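Local coordinates for protein hydrolase (Rhizobium meliloti, PDB 5HOE) that acts as a carbohydrate acetylesterase of the SGNH (GDSL-like) hydrolase family, assembled as an octamer and probably cleaving acetyl ester bonds, at residues W30-E35 against L40-E45; D99-M104 against G130-C135; T134-V139 against Y143-V148; S201-G204 against H209-A212. All blocks are in the same frame, centred on the assembly; numbering follows the deposited sequence.

Contact 1. Residues W30-E35 against L40-E45; sequences WIPVKE and LRYPYE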
# COMPACT_ATOMS: atom_id res chain seq x y z
N TRP A 30 -32.34 0.65 -13.78
CA TRP A 30 -32.54 -0.79 -13.62
C TRP A 30 -34.03 -1.12 -13.64
O TRP A 30 -34.78 -0.68 -12.77
CB TRP A 30 -31.92 -1.20 -12.28
CG TRP A 30 -32.03 -2.66 -11.92
CD1 TRP A 30 -33.15 -3.33 -11.57
CD2 TRP A 30 -30.95 -3.59 -11.81
NE1 TRP A 30 -32.85 -4.64 -11.28
CE2 TRP A 30 -31.50 -4.83 -11.43
CE3 TRP A 30 -29.57 -3.50 -12.03
CZ2 TRP A 30 -30.71 -5.97 -11.25
CZ3 TRP A 30 -28.80 -4.63 -11.87
CH2 TRP A 30 -29.37 -5.85 -11.48
N ILE A 31 -34.43 -1.99 -14.55
CA ILE A 31 -35.84 -2.40 -14.62
C ILE A 31 -36.07 -3.51 -13.61
O ILE A 31 -35.46 -4.58 -13.71
CB ILE A 31 -36.21 -2.90 -16.02
CG1 ILE A 31 -35.97 -1.82 -17.07
CG2 ILE A 31 -37.69 -3.34 -16.04
CD1 ILE A 31 -36.15 -2.32 -18.52
N PRO A 32 -36.96 -3.34 -12.63
CA PRO A 32 -37.19 -4.44 -11.69
C PRO A 32 -37.83 -5.63 -12.38
O PRO A 32 -38.73 -5.47 -13.20
CB PRO A 32 -38.11 -3.82 -10.63
CG PRO A 32 -38.72 -2.63 -11.27
CD PRO A 32 -37.81 -2.16 -12.37
N VAL A 33 -37.36 -6.84 -12.03
CA VAL A 33 -37.84 -8.05 -12.71
C VAL A 33 -37.98 -9.21 -11.72
O VAL A 33 -37.24 -9.31 -10.74
CB VAL A 33 -36.96 -8.47 -13.92
CG1 VAL A 33 -37.02 -7.43 -15.04
CG2 VAL A 33 -35.53 -8.76 -13.49
N LYS A 34 -38.91 -10.12 -12.04
CA LYS A 34 -39.25 -11.19 -11.11
C LYS A 34 -38.07 -12.11 -10.81
O LYS A 34 -37.96 -12.61 -9.69
CB LYS A 34 -40.42 -12.01 -11.64
CG LYS A 34 -40.11 -12.87 -12.88
CD LYS A 34 -41.06 -14.05 -13.01
CE LYS A 34 -42.49 -13.63 -13.31
NZ LYS A 34 -43.23 -13.15 -12.10
N GLU A 35 -37.18 -12.33 -11.78
CA GLU A 35 -36.00 -13.16 -11.59
C GLU A 35 -34.88 -12.44 -10.84
O GLU A 35 -33.80 -13.01 -10.66
CB GLU A 35 -35.44 -13.63 -12.94
CG GLU A 35 -36.44 -13.74 -14.12
CD GLU A 35 -36.87 -15.17 -14.40
OE1 GLU A 35 -36.03 -16.09 -14.28
OE2 GLU A 35 -38.06 -15.37 -14.75
N LEU A 40 -32.47 -5.53 -17.82
CA LEU A 40 -32.24 -4.56 -18.88
C LEU A 40 -32.40 -3.15 -18.34
O LEU A 40 -32.85 -2.95 -17.21
CB LEU A 40 -33.24 -4.79 -20.01
CG LEU A 40 -33.18 -6.16 -20.69
CD1 LEU A 40 -34.41 -6.36 -21.55
CD2 LEU A 40 -31.91 -6.31 -21.54
N ARG A 41 -32.02 -2.18 -19.17
CA ARG A 41 -32.05 -0.76 -18.84
C ARG A 41 -33.30 -0.10 -19.42
O ARG A 41 -33.67 -0.36 -20.57
CB ARG A 41 -30.82 -0.07 -19.44
CG ARG A 41 -30.51 1.32 -18.87
CD ARG A 41 -29.27 1.88 -19.52
NE ARG A 41 -28.88 3.14 -18.90
CZ ARG A 41 -27.89 3.90 -19.30
NH1 ARG A 41 -27.15 3.54 -20.35
NH2 ARG A 41 -27.63 5.04 -18.64
N TYR A 42 -33.92 0.77 -18.63
CA TYR A 42 -35.02 1.57 -19.17
C TYR A 42 -34.50 2.43 -20.32
O TYR A 42 -33.38 2.94 -20.26
CB TYR A 42 -35.58 2.51 -18.10
CG TYR A 42 -36.52 1.88 -17.10
CD1 TYR A 42 -37.79 1.46 -17.48
CD2 TYR A 42 -36.15 1.72 -15.76
CE1 TYR A 42 -38.65 0.89 -16.57
CE2 TYR A 42 -37.02 1.16 -14.85
CZ TYR A 42 -38.25 0.74 -15.25
OH TYR A 42 -39.10 0.16 -14.32
N PRO A 43 -35.29 2.65 -21.37
CA PRO A 43 -34.91 3.66 -22.36
C PRO A 43 -34.89 5.05 -21.73
O PRO A 43 -35.52 5.30 -20.70
CB PRO A 43 -36.01 3.54 -23.43
CG PRO A 43 -37.17 3.00 -22.71
CD PRO A 43 -36.64 2.10 -21.63
N TYR A 44 -34.16 5.95 -22.38
CA TYR A 44 -33.89 7.27 -21.82
C TYR A 44 -35.16 7.98 -21.37
O TYR A 44 -35.20 8.57 -20.28
CB TYR A 44 -33.16 8.10 -22.87
CG TYR A 44 -32.75 9.49 -22.44
CD1 TYR A 44 -31.91 9.69 -21.35
CD2 TYR A 44 -33.20 10.60 -23.13
CE1 TYR A 44 -31.53 10.95 -20.97
CE2 TYR A 44 -32.80 11.88 -22.77
CZ TYR A 44 -31.97 12.05 -21.68
OH TYR A 44 -31.57 13.31 -21.30
N GLU A 45 -36.23 7.92 -22.17
CA GLU A 45 -37.44 8.66 -21.83
C GLU A 45 -38.22 8.04 -20.69
O GLU A 45 -39.19 8.64 -20.24
CB GLU A 45 -38.33 8.85 -23.06
CG GLU A 45 -37.72 9.73 -24.15
CD GLU A 45 -37.29 11.12 -23.67
OE1 GLU A 45 -37.71 11.58 -22.58
OE2 GLU A 45 -36.51 11.78 -24.39

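Contact 2. Residues D99-M104 against G130-C135; sequences DLVIIM and GQVLTC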
# COMPACT_ATOMS: atom_id res chain seq x y z
N ASP A 99 -23.23 23.59 -14.47
CA ASP A 99 -24.02 24.48 -13.63
C ASP A 99 -24.53 23.80 -12.37
O ASP A 99 -24.69 24.47 -11.34
CB ASP A 99 -25.21 25.04 -14.43
CG ASP A 99 -24.77 25.85 -15.62
OD1 ASP A 99 -24.51 25.26 -16.68
OD2 ASP A 99 -24.69 27.09 -15.50
N LEU A 100 -24.76 22.49 -12.40
CA LEU A 100 -25.39 21.77 -11.30
C LEU A 100 -24.98 20.30 -11.36
O LEU A 100 -24.93 19.70 -12.44
CB LEU A 100 -26.92 21.86 -11.42
CG LEU A 100 -27.71 21.11 -10.35
CD1 LEU A 100 -27.47 21.67 -8.94
CD2 LEU A 100 -29.21 21.13 -10.68
N VAL A 101 -24.71 19.73 -10.18
CA VAL A 101 -24.51 18.30 -10.02
C VAL A 101 -25.62 17.80 -9.11
O VAL A 101 -25.80 18.33 -8.01
CB VAL A 101 -23.14 17.97 -9.42
CG1 VAL A 101 -22.96 16.49 -9.26
CG2 VAL A 101 -22.03 18.53 -10.31
N ILE A 102 -26.40 16.83 -9.60
CA ILE A 102 -27.45 16.17 -8.83
C ILE A 102 -26.89 14.82 -8.38
O ILE A 102 -26.42 14.04 -9.21
CB ILE A 102 -28.72 15.96 -9.67
CG1 ILE A 102 -29.19 17.29 -10.26
CG2 ILE A 102 -29.83 15.34 -8.81
CD1 ILE A 102 -30.36 17.20 -11.21
N ILE A 103 -26.93 14.56 -7.07
CA ILE A 103 -26.37 13.35 -6.49
C ILE A 103 -27.48 12.59 -5.79
O ILE A 103 -28.02 13.08 -4.79
CB ILE A 103 -25.25 13.65 -5.48
CG1 ILE A 103 -24.23 14.64 -6.06
CG2 ILE A 103 -24.58 12.35 -5.09
CD1 ILE A 103 -23.12 15.04 -5.09
N MET A 104 -27.80 11.40 -6.28
CA MET A 104 -28.77 10.52 -5.62
C MET A 104 -28.05 9.20 -5.34
O MET A 104 -27.95 8.34 -6.22
CB MET A 104 -30.05 10.31 -6.44
CG MET A 104 -31.10 9.53 -5.61
SD MET A 104 -32.80 9.47 -6.26
CE MET A 104 -32.38 8.81 -7.84
N GLY A 130 -18.50 17.85 -1.11
CA GLY A 130 -17.23 18.56 -1.04
C GLY A 130 -16.41 18.44 -2.32
O GLY A 130 -15.73 19.39 -2.71
N GLN A 131 -16.44 17.27 -2.97
CA GLN A 131 -15.72 17.11 -4.23
C GLN A 131 -16.27 18.03 -5.31
O GLN A 131 -15.52 18.55 -6.13
CB GLN A 131 -15.78 15.65 -4.70
CG GLN A 131 -14.91 14.72 -3.89
CD GLN A 131 -15.07 13.28 -4.22
OE1 GLN A 131 -16.09 12.86 -4.76
NE2 GLN A 131 -14.06 12.48 -3.89
N VAL A 132 -17.59 18.25 -5.32
CA VAL A 132 -18.15 19.21 -6.27
C VAL A 132 -17.75 20.63 -5.90
O VAL A 132 -17.32 21.42 -6.75
CB VAL A 132 -19.68 19.06 -6.38
CG1 VAL A 132 -20.20 20.03 -7.39
CG2 VAL A 132 -20.06 17.64 -6.74
N LEU A 133 -17.90 20.99 -4.63
CA LEU A 133 -17.65 22.37 -4.23
C LEU A 133 -16.20 22.78 -4.41
O LEU A 133 -15.93 23.99 -4.53
CB LEU A 133 -18.07 22.56 -2.78
CG LEU A 133 -19.57 22.37 -2.52
CD1 LEU A 133 -19.87 22.54 -1.05
CD2 LEU A 133 -20.40 23.34 -3.35
N THR A 134 -15.26 21.83 -4.44
CA THR A 134 -13.85 22.16 -4.57
C THR A 134 -13.32 21.93 -5.98
O THR A 134 -12.11 22.01 -6.18
CB THR A 134 -13.00 21.39 -3.56
OG1 THR A 134 -13.08 19.98 -3.82
CG2 THR A 134 -13.46 21.67 -2.13
N CYS A 135 -14.20 21.65 -6.96
CA CYS A 135 -13.75 21.20 -8.28
C CYS A 135 -13.47 22.34 -9.26
O CYS A 135 -13.12 22.06 -10.41
CB CYS A 135 -14.76 20.22 -8.90
SG CYS A 135 -16.20 20.96 -9.72

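Contact 3. Residues T134-V139 against Y143-V148; sequences TCAGGV and YPAPKV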
# COMPACT_ATOMS: atom_id res chain seq x y z
N THR A 134 -15.26 21.83 -4.44
CA THR A 134 -13.85 22.16 -4.57
C THR A 134 -13.32 21.93 -5.98
O THR A 134 -12.11 22.01 -6.18
CB THR A 134 -13.00 21.39 -3.56
OG1 THR A 134 -13.08 19.98 -3.82
CG2 THR A 134 -13.46 21.67 -2.13
N CYS A 135 -14.20 21.65 -6.96
CA CYS A 135 -13.75 21.20 -8.28
C CYS A 135 -13.47 22.34 -9.26
O CYS A 135 -13.12 22.06 -10.41
CB CYS A 135 -14.76 20.22 -8.90
SG CYS A 135 -16.20 20.96 -9.72
N ALA A 136 -13.59 23.59 -8.83
CA ALA A 136 -13.41 24.72 -9.74
C ALA A 136 -12.09 24.60 -10.48
O ALA A 136 -11.07 24.23 -9.90
CB ALA A 136 -13.43 26.04 -8.96
N GLY A 137 -12.13 24.90 -11.78
CA GLY A 137 -10.95 24.84 -12.60
C GLY A 137 -10.85 23.57 -13.42
O GLY A 137 -10.42 23.61 -14.57
N GLY A 138 -11.26 22.45 -12.84
CA GLY A 138 -11.01 21.17 -13.50
C GLY A 138 -9.54 21.03 -13.82
O GLY A 138 -8.67 21.30 -12.99
N VAL A 139 -9.26 20.61 -15.05
CA VAL A 139 -7.91 20.58 -15.61
C VAL A 139 -7.80 21.79 -16.54
O VAL A 139 -8.26 21.74 -17.68
CB VAL A 139 -7.64 19.28 -16.37
CG1 VAL A 139 -6.20 19.28 -16.92
CG2 VAL A 139 -7.87 18.05 -15.53
N TYR A 143 -13.50 27.73 -15.22
CA TYR A 143 -14.91 27.55 -14.91
C TYR A 143 -15.14 27.46 -13.40
O TYR A 143 -14.30 26.92 -12.67
CB TYR A 143 -15.41 26.28 -15.59
CG TYR A 143 -15.51 26.37 -17.10
CD1 TYR A 143 -16.19 27.42 -17.71
CD2 TYR A 143 -14.92 25.41 -17.91
CE1 TYR A 143 -16.31 27.50 -19.08
CE2 TYR A 143 -15.02 25.48 -19.29
CZ TYR A 143 -15.70 26.53 -19.88
OH TYR A 143 -15.82 26.59 -21.25
N PRO A 144 -16.27 27.96 -12.91
CA PRO A 144 -16.54 27.93 -11.47
C PRO A 144 -17.07 26.58 -11.01
O PRO A 144 -17.46 25.72 -11.80
CB PRO A 144 -17.64 28.99 -11.31
CG PRO A 144 -18.37 28.93 -12.60
CD PRO A 144 -17.29 28.72 -13.64
N ALA A 145 -17.10 26.42 -9.69
CA ALA A 145 -17.72 25.24 -9.12
C ALA A 145 -19.22 25.23 -9.41
O ALA A 145 -19.89 26.27 -9.34
CB ALA A 145 -17.49 25.18 -7.61
N PRO A 146 -19.78 24.06 -9.73
CA PRO A 146 -21.23 23.93 -9.89
C PRO A 146 -21.96 24.06 -8.56
O PRO A 146 -21.37 23.89 -7.49
CB PRO A 146 -21.40 22.48 -10.40
CG PRO A 146 -20.06 21.96 -10.66
CD PRO A 146 -19.10 22.77 -9.89
N LYS A 147 -23.26 24.32 -8.65
CA LYS A 147 -24.15 24.10 -7.52
C LYS A 147 -24.38 22.60 -7.33
O LYS A 147 -24.07 21.77 -8.20
CB LYS A 147 -25.48 24.83 -7.74
CG LYS A 147 -25.34 26.36 -7.76
CD LYS A 147 -26.66 27.04 -8.07
CE LYS A 147 -26.59 28.54 -7.76
NZ LYS A 147 -25.45 29.19 -8.47
N VAL A 148 -24.96 22.25 -6.17
CA VAL A 148 -25.17 20.85 -5.79
C VAL A 148 -26.62 20.67 -5.37
O VAL A 148 -27.14 21.45 -4.55
CB VAL A 148 -24.23 20.39 -4.66
CG1 VAL A 148 -24.51 18.94 -4.28
CG2 VAL A 148 -22.79 20.55 -5.07

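Contact 4. Residues S201-G204 against H209-A212; sequences STDG and HLSA. With PO4 (phosphate ion), chain E.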
# COMPACT_ATOMS: atom_id res chain seq x y z
N SER A 201 -42.36 6.58 -4.07
CA SER A 201 -41.99 5.46 -3.23
C SER A 201 -41.25 4.43 -4.08
O SER A 201 -41.33 4.44 -5.31
CB SER A 201 -43.21 4.83 -2.55
OG SER A 201 -44.07 4.19 -3.47
N THR A 202 -40.53 3.53 -3.41
CA THR A 202 -39.91 2.41 -4.11
C THR A 202 -41.00 1.41 -4.47
O THR A 202 -41.50 0.70 -3.59
CB THR A 202 -38.86 1.77 -3.21
OG1 THR A 202 -37.87 2.74 -2.87
CG2 THR A 202 -38.19 0.59 -3.91
N ASP A 203 -41.38 1.33 -5.75
CA ASP A 203 -42.55 0.57 -6.17
C ASP A 203 -42.23 -0.64 -7.03
O ASP A 203 -43.17 -1.33 -7.46
CB ASP A 203 -43.57 1.49 -6.87
CG ASP A 203 -43.06 2.10 -8.17
OD1 ASP A 203 -41.85 2.08 -8.43
OD2 ASP A 203 -43.91 2.63 -8.92
N GLY A 204 -40.96 -0.93 -7.29
CA GLY A 204 -40.62 -2.07 -8.12
C GLY A 204 -40.82 -3.39 -7.39
O GLY A 204 -40.74 -3.47 -6.16
N HIS A 209 -35.90 -1.19 -6.83
CA HIS A 209 -35.91 -0.34 -8.01
C HIS A 209 -37.31 0.20 -8.29
O HIS A 209 -38.27 -0.06 -7.54
CB HIS A 209 -35.28 -1.11 -9.18
CG HIS A 209 -33.92 -1.65 -8.87
ND1 HIS A 209 -33.69 -2.98 -8.59
CD2 HIS A 209 -32.72 -1.03 -8.76
CE1 HIS A 209 -32.40 -3.16 -8.34
NE2 HIS A 209 -31.79 -1.99 -8.41
N LEU A 210 -37.42 1.00 -9.36
CA LEU A 210 -38.61 1.82 -9.61
C LEU A 210 -39.24 1.50 -10.96
O LEU A 210 -38.57 1.04 -11.90
CB LEU A 210 -38.25 3.31 -9.56
CG LEU A 210 -37.38 3.84 -8.42
CD1 LEU A 210 -37.01 5.29 -8.71
CD2 LEU A 210 -38.13 3.71 -7.13
N SER A 211 -40.54 1.73 -11.05
CA SER A 211 -41.28 1.62 -12.30
C SER A 211 -41.00 2.83 -13.19
O SER A 211 -40.53 3.87 -12.74
CB SER A 211 -42.77 1.55 -12.01
OG SER A 211 -43.28 2.79 -11.57
N ALA A 212 -41.34 2.68 -14.48
CA ALA A 212 -41.18 3.80 -15.41
C ALA A 212 -42.00 5.01 -14.97
O ALA A 212 -41.52 6.15 -15.02
CB ALA A 212 -41.56 3.36 -16.83
P PO4 E . -28.62 -1.02 -6.96
O1 PO4 E . -27.82 0.21 -7.28
O2 PO4 E . -29.68 -0.69 -5.95
O3 PO4 E . -29.20 -1.79 -8.13
O4 PO4 E . -27.73 -2.11 -6.44

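Contact 1. Residues W30-E35 against L40-E45
Ile31 sets its CG1 over the middle of the Tyr42 ring, the tight part of the contact. This is a CH-pi contact, with CG1 of Ile31 3.6 Å from the centroid of the Tyr42 ring and only 4° off the normal. With chi1 of Ile31 at -59°, CG1 is placed beside its own backbone N and over the ring, while CG2 swings toward the hydroxyl end. Pro32 crosses the Tyr42 side chain at about a right angle, its CD 3.3 Å from Tyr42 OH. That hydroxyl is bonded to Leu210 O, which ties the loop to the segment leading into helix 212-229. Both segments belong to the long loop between helices 25-28 and 48-56 of this SGNH-type hydrolase, and a single backbone bridge pairs Trp30 with Arg41. Its hydrogen bond, Ile31 N to Leu40 O at 3.2 Å, is fairly straight at 159°. Trp30 CB points away from the 40-45 segment, and the indole stacks on the His209 ring, close to a bound phosphate. The looser side is that of exposed Leu40, which faces the second subunit and where Ile31 CD1 comes no nearer than 4.1 Å to Leu40 CB.

Contact 2. Residues D99-M104 against G130-C135
Val101 on strand 100-104 meets Val132 near the C-terminal end of helix 118-133, a helix-on-sheet contact in the three-layer alpha/beta/alpha fold of SGNH hydrolases. The helix lies on the path between strands 100-104 and 147-152, parallel neighbours in the sheet, and so belongs to a beta-alpha-beta crossover. Across the contact the interactions are purely apolar. The two valines meet tip to tip: Val101 CG2 is 3.8 Å from Val132 CG1, and Val101 CG1 is 4.0 Å from Val132 CG2. Val132 holds CG1 anti to its backbone N (chi1 -178°), which presents both methyls to the strand. Ile103 adds a looser touch, its CD1 4.3 Å from Val132 CG2. Pro146 and Val148 also pack on Val132, which is buried. With an alanine here the methyls facing Val101 would be gone, which would probably open a gap beside it and leave Ile103 CD1 without this methyl contact. The hydrogen bonds at the helix end lie on the side away from the strand. Gly130 O accepts from Thr134 N at 3.0 Å and from Thr134 OG1 at 2.9 Å, the two donors arriving from opposite faces of the carbonyl plane.

Contact 3. Residues T134-V139 against Y143-V148
The backbone of Gly137 bonds to that of Tyr143, its N 3.1 Å from Tyr143 O, with the donor in the carbonyl plane and an N-H...O angle of 144°. Gly137 occupies the third position of a type II beta turn from Cys135 to Gly138, closed by Gly138 N to Cys135 O at 3.1 Å. Its phi of 99° would jam a CB against the carbonyl O of Ala136, so the lack of a side chain suits the turn. Among the side chains, the closest approach is Cys135 SG to Pro146 CD, at 3.4 Å. A chi1 of 82° tucks SG back over the main chain of Cys135, and from there it meets the CD corner of the proline ring, with CG farther off. These segments form the connection from helix 118-133 into strand 147-152, part of a beta-alpha-beta crossover in the SGNH fold. Ala136 CB rests on the opposing backbone, 3.8 Å from Ala145 N, and only grazes Ala145 CB at 4.4 Å. The Tyr143 side chain leads away from the turn: its ring packs on Leu40 of the second subunit and its hydroxyl bonds to Arg41 N of that subunit.

Contact 4. Residues S201-G204 against H209-A212
Asp203 grips Ser211 with both carboxylate oxygens, OD1 taking the backbone N at 3.0 Å and OD2 the hydroxyl OG at 2.7 Å. Ser211 is the N-cap of helix 212-229, so the pair ties the Asp203 loop to the start of that helix in a segment carrying His209, probably the histidine of the Ser-His-Asp triad of this SGNH hydrolase, with Ser25 and Asp206. Both bonds use the syn side of the carboxylate, though the donors lie 29° and 23° out of its plane. A chi1 of 64° at Asp203 sets CG between its backbone N and carbonyl carbon and brings both oxygens to Ser211. OD2 is also bonded to Thr214 OG1, while Ser211 OG caps Thr214 N. Were an alanine to stand in place of Asp203, Ser211 N would probably lose this acceptor and the serine hydroxyl would be freer to turn from its capping position. Beside this pair, Gly204 N bonds to His209 O at 2.8 Å, and Leu210 CD2 packs on Thr202 CA at 3.7 Å. His209 CB points away from the 201-204 segment; ND1 of its ring bonds to Asp206, and NE2, at the ring edge, meets phosphate O3 in plane at 2.6 Å.

Contact 2 is the buried one, all aliphatic, between sheet and helix; contact 3 lies at the surface and mixes one backbone bond with small side chains. They share Thr134 and Cys135, and contact 3 leads into strand 147-152, neighbour of strand 100-104; the centres of contacts 2 and 3 are about 8 Å apart. Contacts 1 and 4, both partly buried, lie on the other side of the chain's centre and touch through Tyr42 with Leu210 and, at the probable active site, Trp30 with His209. There the chemistry divides: contact 1 rests on an aromatic face, contact 4 on a carboxylate. Contacts 1 and 3, centres about 33 Å apart, both reach the second subunit.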